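Local coordinates for lipoprotein (Clostridium difficile, PDB 4OTE) that binds selenomethionine between its two lobes and, as an NlpA-family lipoprotein, probably captures methionine for uptake by a membrane transporter, at residues Y121-I125 with Y189-I193; D104-I108 with D165-F170; E99-G103 with P146-Q150. All coordinates share one frame; numbering follows the deposited sequence. Where two conformers were deposited one is given.

Contact 1 of 3, residues Y121-I125 with Y189-I193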
loop_
_atom_site.group_PDB
_atom_site.type_symbol
_atom_site.label_atom_id
_atom_site.label_comp_id
_atom_site.label_asym_id
_atom_site.label_seq_id
_atom_site.Cartn_x
_atom_site.Cartn_y
_atom_site.Cartn_z
ATOM N N TYR A 121 -1.893 -3.682 -15.017
ATOM C CA TYR A 121 -0.454 -3.948 -14.987
ATOM C C TYR A 121 -0.142 -5.126 -15.908
ATOM O O TYR A 121 0.769 -5.051 -16.733
ATOM C CB TYR A 121 0.054 -4.250 -13.569
ATOM C CG TYR A 121 0.005 -3.097 -12.578
ATOM C CD1 TYR A 121 0.309 -1.789 -12.963
ATOM C CD2 TYR A 121 -0.306 -3.327 -11.239
ATOM C CE1 TYR A 121 0.271 -0.746 -12.051
ATOM C CE2 TYR A 121 -0.344 -2.292 -10.321
ATOM C CZ TYR A 121 -0.054 -1.001 -10.729
ATOM O OH TYR A 121 -0.090 0.030 -9.806
ATOM N N LEU A 122 -0.915 -6.201 -15.778
ATOM C CA LEU A 122 -0.738 -7.387 -16.617
ATOM C C LEU A 122 -0.958 -7.087 -18.106
ATOM O O LEU A 122 -0.301 -7.684 -18.965
ATOM C CB LEU A 122 -1.659 -8.520 -16.158
ATOM C CG LEU A 122 -1.358 -9.096 -14.769
ATOM C CD1 LEU A 122 -2.429 -10.096 -14.360
ATOM C CD2 LEU A 122 0.019 -9.740 -14.718
ATOM N N GLU A 123 -1.872 -6.163 -18.404
ATOM C CA GLU A 123 -2.067 -5.682 -19.770
ATOM C C GLU A 123 -0.822 -4.966 -20.285
ATOM O O GLU A 123 -0.374 -5.217 -21.404
ATOM C CB GLU A 123 -3.273 -4.740 -19.851
ATOM C CG GLU A 123 -3.514 -4.141 -21.231
ATOM C CD GLU A 123 -4.805 -3.351 -21.309
ATOM O OE1 GLU A 123 -5.084 -2.572 -20.372
ATOM O OE2 GLU A 123 -5.540 -3.503 -22.311
ATOM N N SER A 124 -0.261 -4.084 -19.463
ATOM C CA SER A 124 0.884 -3.266 -19.879
ATOM C C SER A 124 2.141 -4.091 -20.177
ATOM O O SER A 124 3.033 -3.616 -20.876
ATOM C CB SER A 124 1.191 -2.192 -18.830
ATOM O OG SER A 124 1.811 -2.749 -17.687
ATOM N N ILE A 125 2.210 -5.313 -19.648
ATOM C CA ILE A 125 3.299 -6.242 -19.980
ATOM C C ILE A 125 2.899 -7.274 -21.049
ATOM O O ILE A 125 3.603 -8.262 -21.253
ATOM C CB ILE A 125 3.856 -6.958 -18.725
ATOM C CG1 ILE A 125 2.799 -7.855 -18.072
ATOM C CG2 ILE A 125 4.382 -5.933 -17.732
ATOM C CD1 ILE A 125 3.314 -8.636 -16.883
ATOM N N TYR A 189 7.927 -9.075 -10.999
ATOM C CA TYR A 189 7.482 -7.845 -11.635
ATOM C C TYR A 189 7.159 -6.825 -10.560
ATOM O O TYR A 189 6.512 -7.150 -9.562
ATOM C CB TYR A 189 6.247 -8.096 -12.511
ATOM C CG TYR A 189 5.539 -6.833 -12.949
ATOM C CD1 TYR A 189 6.000 -6.094 -14.035
ATOM C CD2 TYR A 189 4.416 -6.373 -12.270
ATOM C CE1 TYR A 189 5.358 -4.936 -14.438
ATOM C CE2 TYR A 189 3.771 -5.212 -12.662
ATOM C CZ TYR A 189 4.241 -4.500 -13.748
ATOM O OH TYR A 189 3.595 -3.347 -14.132
ATOM N N THR A 190 7.633 -5.600 -10.765
ATOM C CA THR A 190 7.306 -4.478 -9.902
ATOM C C THR A 190 6.569 -3.445 -10.738
ATOM O O THR A 190 6.960 -3.170 -11.875
ATOM C CB THR A 190 8.578 -3.849 -9.307
ATOM O OG1 THR A 190 9.379 -4.872 -8.707
ATOM C CG2 THR A 190 8.230 -2.802 -8.253
ATOM N N ALA A 191 5.503 -2.880 -10.178
ATOM C CA ALA A 191 4.677 -1.911 -10.900
ATOM C C ALA A 191 5.414 -0.586 -11.072
ATOM O O ALA A 191 6.317 -0.272 -10.295
ATOM C CB ALA A 191 3.357 -1.693 -10.175
ATOM N N PRO A 192 5.037 0.200 -12.094
ATOM C CA PRO A 192 5.739 1.467 -12.302
ATOM C C PRO A 192 5.534 2.427 -11.139
ATOM O O PRO A 192 4.531 2.330 -10.429
ATOM C CB PRO A 192 5.098 2.036 -13.578
ATOM C CG PRO A 192 4.280 0.936 -14.164
ATOM C CD PRO A 192 3.914 0.031 -13.033
ATOM N N ILE A 193 6.477 3.343 -10.946
ATOM C CA ILE A 193 6.327 4.383 -9.939
ATOM C C ILE A 193 5.228 5.342 -10.380
ATOM O O ILE A 193 5.259 5.861 -11.493
ATOM C CB ILE A 193 7.622 5.198 -9.719
ATOM C CG1 ILE A 193 8.813 4.284 -9.395
ATOM C CG2 ILE A 193 7.409 6.238 -8.623
ATOM C CD1 ILE A 193 8.542 3.255 -8.321
HETATM O O HOH W 1 4.220 -2.049 -16.295
#

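Contact 2 of 3, residues D104-I108 with D165-F170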
loop_
_atom_site.group_PDB
_atom_site.type_symbol
_atom_site.label_atom_id
_atom_site.label_comp_id
_atom_site.label_asym_id
_atom_site.label_seq_id
_atom_site.Cartn_x
_atom_site.Cartn_y
_atom_site.Cartn_z
ATOM N N ASP A 104 -2.089 -21.529 -15.768
ATOM C CA ASP A 104 -1.475 -20.832 -14.638
ATOM C C ASP A 104 -2.472 -19.905 -13.942
ATOM O O ASP A 104 -3.348 -19.319 -14.581
ATOM C CB ASP A 104 -0.246 -20.028 -15.086
ATOM C CG ASP A 104 0.963 -20.907 -15.390
ATOM O OD1 ASP A 104 0.872 -22.146 -15.269
ATOM O OD2 ASP A 104 2.020 -20.349 -15.755
ATOM N N THR A 105 -2.322 -19.783 -12.625
ATOM C CA THR A 105 -3.239 -19.004 -11.807
ATOM C C THR A 105 -2.527 -17.821 -11.151
ATOM O O THR A 105 -1.424 -17.970 -10.620
ATOM C CB THR A 105 -3.864 -19.882 -10.707
ATOM O OG1 THR A 105 -2.827 -20.421 -9.878
ATOM C CG2 THR A 105 -4.659 -21.029 -11.317
ATOM N N ILE A 106 -3.162 -16.650 -11.196
ATOM C CA ILE A 106 -2.675 -15.473 -10.478
ATOM C C ILE A 106 -3.668 -15.102 -9.375
ATOM O O ILE A 106 -4.854 -14.901 -9.644
ATOM C CB ILE A 106 -2.451 -14.270 -11.424
ATOM C CG1 ILE A 106 -1.361 -14.604 -12.452
ATOM C CG2 ILE A 106 -2.051 -13.025 -10.633
ATOM C CD1 ILE A 106 -1.090 -13.505 -13.458
ATOM N N ALA A 107 -3.180 -15.026 -8.138
ATOM C CA ALA A 107 -3.991 -14.568 -7.009
ATOM C C ALA A 107 -4.024 -13.043 -6.979
ATOM O O ALA A 107 -2.985 -12.392 -7.098
ATOM C CB ALA A 107 -3.446 -15.110 -5.697
ATOM N N ILE A 108 -5.226 -12.490 -6.820
ATOM C CA ILE A 108 -5.449 -11.043 -6.810
ATOM C C ILE A 108 -6.432 -10.672 -5.693
ATOM O O ILE A 108 -7.286 -11.478 -5.317
ATOM C CB ILE A 108 -6.006 -10.568 -8.175
ATOM C CG1 ILE A 108 -5.009 -10.873 -9.295
ATOM C CG2 ILE A 108 -6.302 -9.077 -8.177
ATOM C CD1 ILE A 108 -5.250 -10.068 -10.554
ATOM N N ASP A 165 0.089 -22.512 -3.687
ATOM C CA ASP A 165 -1.021 -23.127 -4.420
ATOM C C ASP A 165 -1.367 -22.415 -5.732
ATOM O O ASP A 165 -2.260 -22.860 -6.454
ATOM C CB ASP A 165 -2.263 -23.170 -3.523
ATOM C CG ASP A 165 -1.968 -23.733 -2.142
ATOM O OD1 ASP A 165 -1.219 -24.726 -2.046
ATOM O OD2 ASP A 165 -2.485 -23.176 -1.152
ATOM N N VAL A 166 -0.677 -21.316 -6.033
ATOM C CA VAL A 166 -0.891 -20.567 -7.279
ATOM C C VAL A 166 0.439 -20.333 -7.991
ATOM O O VAL A 166 1.497 -20.582 -7.422
ATOM C CB VAL A 166 -1.593 -19.208 -7.032
ATOM C CG1 VAL A 166 -2.929 -19.416 -6.332
ATOM C CG2 VAL A 166 -0.705 -18.259 -6.230
ATOM N N THR A 167 0.382 -19.862 -9.235
ATOM C CA THR A 167 1.596 -19.615 -10.015
ATOM C C THR A 167 2.289 -18.340 -9.554
ATOM O O THR A 167 3.499 -18.333 -9.356
ATOM C CB THR A 167 1.312 -19.497 -11.526
ATOM O OG1 THR A 167 0.549 -20.627 -11.965
ATOM C CG2 THR A 167 2.620 -19.432 -12.317
ATOM N N ALA A 168 1.513 -17.269 -9.404
ATOM C CA ALA A 168 2.021 -15.982 -8.929
ATOM C C ALA A 168 0.929 -15.211 -8.186
ATOM O O ALA A 168 -0.246 -15.562 -8.277
ATOM C CB ALA A 168 2.537 -15.161 -10.097
ATOM N N ALA A 169 1.319 -14.163 -7.458
ATOM C CA ALA A 169 0.361 -13.349 -6.706
ATOM C C ALA A 169 0.828 -11.902 -6.526
ATOM O O ALA A 169 2.003 -11.654 -6.247
ATOM C CB ALA A 169 0.094 -13.981 -5.349
ATOM N N PHE A 170 -0.099 -10.959 -6.702
ATOM C CA PHE A 170 0.144 -9.545 -6.395
ATOM C C PHE A 170 -0.065 -9.314 -4.898
ATOM O O PHE A 170 -1.152 -9.580 -4.378
ATOM C CB PHE A 170 -0.816 -8.634 -7.176
ATOM C CG PHE A 170 -0.357 -8.303 -8.574
ATOM C CD1 PHE A 170 0.725 -7.462 -8.784
ATOM C CD2 PHE A 170 -1.035 -8.800 -9.680
ATOM C CE1 PHE A 170 1.140 -7.142 -10.067
ATOM C CE2 PHE A 170 -0.621 -8.486 -10.965
ATOM C CZ PHE A 170 0.464 -7.653 -11.158
#

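Contact 3 of 3, residues E99-G103 with P146-Q150. With ZN (zinc ion), chain E.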
loop_
_atom_site.group_PDB
_atom_site.type_symbol
_atom_site.label_atom_id
_atom_site.label_comp_id
_atom_site.label_asym_id
_atom_site.label_seq_id
_atom_site.Cartn_x
_atom_site.Cartn_y
_atom_site.Cartn_z
ATOM N N GLU A 99 7.501 -16.845 -18.365
ATOM C CA GLU A 99 7.294 -18.276 -18.132
ATOM C C GLU A 99 5.833 -18.669 -17.872
ATOM O O GLU A 99 5.550 -19.843 -17.636
ATOM C CB GLU A 99 8.182 -18.748 -16.975
ATOM C CG GLU A 99 9.667 -18.554 -17.249
ATOM C CD GLU A 99 10.558 -19.117 -16.157
ATOM O OE1 GLU A 99 10.493 -18.628 -15.009
ATOM O OE2 GLU A 99 11.349 -20.039 -16.452
ATOM N N PHE A 100 4.911 -17.704 -17.912
ATOM C CA PHE A 100 3.482 -18.016 -17.789
ATOM C C PHE A 100 3.023 -18.899 -18.954
ATOM O O PHE A 100 3.469 -18.723 -20.088
ATOM C CB PHE A 100 2.619 -16.742 -17.721
ATOM C CG PHE A 100 2.555 -16.115 -16.348
ATOM C CD1 PHE A 100 2.057 -16.829 -15.262
ATOM C CD2 PHE A 100 2.979 -14.807 -16.144
ATOM C CE1 PHE A 100 1.999 -16.256 -14.002
ATOM C CE2 PHE A 100 2.921 -14.228 -14.883
ATOM C CZ PHE A 100 2.430 -14.954 -13.812
ATOM N N LYS A 101 2.143 -19.851 -18.657
ATOM C CA LYS A 101 1.613 -20.789 -19.653
ATOM C C LYS A 101 0.137 -21.078 -19.375
ATOM O O LYS A 101 -0.404 -20.626 -18.366
ATOM C CB LYS A 101 2.420 -22.094 -19.642
ATOM C CG LYS A 101 2.609 -22.711 -18.262
ATOM C CD LYS A 101 2.602 -24.233 -18.315
ATOM C CE LYS A 101 3.069 -24.862 -17.009
ATOM N NZ LYS A 101 2.426 -24.287 -15.792
ATOM N N LYS A 102 -0.503 -21.828 -20.273
ATOM C CA LYS A 102 -1.910 -22.227 -20.109
ATOM C C LYS A 102 -2.166 -22.886 -18.758
ATOM O O LYS A 102 -1.392 -23.737 -18.319
ATOM C CB LYS A 102 -2.354 -23.185 -21.226
ATOM C CG LYS A 102 -3.313 -22.584 -22.247
ATOM C CD LYS A 102 -2.601 -21.706 -23.263
ATOM C CE LYS A 102 -3.543 -21.292 -24.383
ATOM N NZ LYS A 102 -2.818 -20.654 -25.517
ATOM N N GLY A 103 -3.250 -22.477 -18.103
ATOM C CA GLY A 103 -3.654 -23.064 -16.830
ATOM C C GLY A 103 -3.133 -22.340 -15.601
ATOM O O GLY A 103 -3.675 -22.513 -14.507
ATOM N N PRO A 146 -4.046 -14.755 -24.177
ATOM C CA PRO A 146 -3.282 -15.770 -24.913
ATOM C C PRO A 146 -2.922 -17.007 -24.095
ATOM O O PRO A 146 -3.139 -18.129 -24.550
ATOM C CB PRO A 146 -2.002 -15.026 -25.336
ATOM C CG PRO A 146 -2.000 -13.740 -24.578
ATOM C CD PRO A 146 -3.440 -13.421 -24.324
ATOM N N LYS A 147 -2.403 -16.797 -22.889
ATOM C CA LYS A 147 -1.866 -17.890 -22.081
ATOM C C LYS A 147 -2.856 -18.458 -21.062
ATOM O O LYS A 147 -2.444 -19.081 -20.085
ATOM C CB LYS A 147 -0.587 -17.427 -21.386
ATOM C CG LYS A 147 0.353 -16.706 -22.334
ATOM C CD LYS A 147 1.805 -16.850 -21.932
ATOM C CE LYS A 147 2.718 -16.320 -23.020
ATOM N NZ LYS A 147 4.040 -15.927 -22.469
ATOM N N GLY A 148 -4.151 -18.249 -21.295
ATOM C CA GLY A 148 -5.204 -18.832 -20.461
ATOM C C GLY A 148 -4.959 -18.696 -18.972
ATOM O O GLY A 148 -4.997 -19.685 -18.236
ATOM N N ILE A 149 -4.702 -17.468 -18.532
ATOM C CA ILE A 149 -4.443 -17.188 -17.126
ATOM C C ILE A 149 -5.757 -17.122 -16.358
ATOM O O ILE A 149 -6.667 -16.387 -16.739
ATOM C CB ILE A 149 -3.693 -15.847 -16.944
ATOM C CG1 ILE A 149 -2.349 -15.870 -17.686
ATOM C CG2 ILE A 149 -3.485 -15.538 -15.463
ATOM C CD1 ILE A 149 -1.396 -16.957 -17.232
ATOM N N GLN A 150 -5.844 -17.891 -15.275
ATOM C CA GLN A 150 -7.013 -17.876 -14.401
ATOM C C GLN A 150 -6.705 -16.997 -13.195
ATOM O O GLN A 150 -5.561 -16.934 -12.743
ATOM C CB GLN A 150 -7.376 -19.291 -13.942
ATOM C CG GLN A 150 -7.245 -20.353 -15.025
ATOM C CD GLN A 150 -7.857 -21.683 -14.629
ATOM O OE1 GLN A 150 -8.917 -21.732 -14.006
ATOM N NE2 GLN A 150 -7.193 -22.774 -15.000
HETATM ZN ZN ZN E . 12.748 -20.212 -15.272
#

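Contact 1 of 3, residues Y121-I125 with Y189-I193
The methyl group of A191 sits over one face of the Y121 ring, with CB 3.7 Å from the ring centroid and 18° off the normal, a CH-pi contact. It is offset toward the rim at the hydroxyl end, where its nearest ring atom is Y121 CZ. A small residue suits this spot, since the flat ring can come right down onto the methyl. P192 extends the apolar patch, its CD approaching Y121 CE1 obliquely at 3.9 Å. Y189 crosses Y121 at about a right angle: its phenol end lies beside the base of the other side chain, with Y189 OH 3.7 Å from Y121 CB. Farther along the same ring, the I125 branch CG2 meets Y189 CE1 at 3.6 Å.

The polar connection is indirect. A water lying at the Y189 ring edge, in its plane, bonds to Y189 OH at 2.6 Å and donates to S124 OG. That hydroxyl in turn donates to Y121 O at 2.7 Å. With chi1 at 74°, S124 OG is tucked between its own backbone N and carbonyl carbon, which turns it back onto the preceding turn of the helix. Y121 O also takes the backbone N-H of I125, so two donors grip it where the helix ends.

Behind this shell, backbone hydrogen bonds from Y189 to L89 and from A191 to A87 fix the edge strand and the chain leaving it, while L122 and Y189 both pack on F170. The contact is thus mainly a matter of dispersion between aromatic rings and aliphatic groups at the protein surface. Its tyrosines suit that setting, offering broad apolar faces while the hydroxyl of Y189 finds its partner in a bridging water.

Contact 2 of 3, residues D104-I108 with D165-F170
CB of A107 and CB of A169 face each other 3.7 Å apart; small residues suit a place where the strands lie so close, and I159 and L163 pack on A169. They belong to two neighbouring parallel strands, 105-108 and 168-170, at the centre of a five-stranded mixed sheet of the kind found in periplasmic binding proteins. CG2 of V166 flanks A107 CB on the same face. The other face carries I106 and A168, and I106 CG2 loosely approaches F170 CD2 at 4.4 Å; helix 112-124 covers this side, L122 touching both I106 and F170.

Between the faces, the backbones bond in the usual parallel pattern. A107 N donates to A168 O at 3.0 Å, in the carbonyl plane, and A107 O receives F170 N.

Toward the start of the strands the regular pattern gives way, because T167 leaves the extended conformation and T105 O takes two N-H groups, from A168 and, at 3.0 Å with a more bent angle of 135°, from T167. The carboxylate of D104 turns to K101 in a salt bridge, while its CB packs against the hydroxyl of T167. With chi1 at -52°, that hydroxyl lies beside T167's own backbone N, and OG1 accepts the backbone N-H of T105 at 3.1 Å.

Contact 3 of 3, residues E99-G103 with P146-Q150
The F100 ring and the I149 side chain cross at about a right angle, with I149 CD1 reaching F100 CD1 obliquely at 4.0 Å. Elsewhere round the ring lie the methyl groups of T167 and A168, so a large flat apolar residue suits this buried place. G103 N donates to G148 O at 3.3 Å from 40° above the carbonyl plane, a position that misses the lone pairs.

K102 approaches its acceptor more nearly head-on. Bent at chi2 (78°), its chain swings back across the partner loop and brings NZ to P146 O at 2.7 Å, nearly in line with the carbonyl. Beneath it the backbone comes close: the CA-H of K102 points at K147 O, which also lies 3.1 Å from K101 O. Two acceptors so near each other should repel, a cost the CA-H contact may partly offset. K147 runs extended alongside the other loop, its CD lying against F100 O at 3.1 Å. Both glycines suit their backbones: G148 and G103 have positive phi, and at G103 a side chain would jam against the preceding carbonyl.

At the far end of segment 99-103, E99 turns away from the contact and binds a zinc ion through OE2 at 1.8 Å, rather short for such a bond; one atom from elsewhere in the structure also binds this metal. E99 OE1 is held by the backbone N of K95.

Segment 99-103 leads into strand 105-109, and segment 146-150 runs into strand 150-154; the Q150 backbone bonds to D104 and I106 where those strands begin to pair. F100 and I149 both lean on I106, while I149 also reaches L127, in the loop after helix 112-124.

In the fold
Following the chain from the N terminus, the first halves come in the order contact 3, contact 2, contact 1, and the second halves repeat that order, so every pair of contacts crosses and none nests. Contact 3 closes a loop of 42 residues at the entry to strands 105-109 and 150-154. Contact 2 spans 56 residues and joins 105-109 to 168-171 on its other flank, completing the middle of the sheet. Contact 1 spans 63, fastening the end of helix 112-124 to edge strand 187-190. F170 links contacts 1 and 2 through L122, Y121 and Y189; F100 and Q150 link contacts 2 and 3.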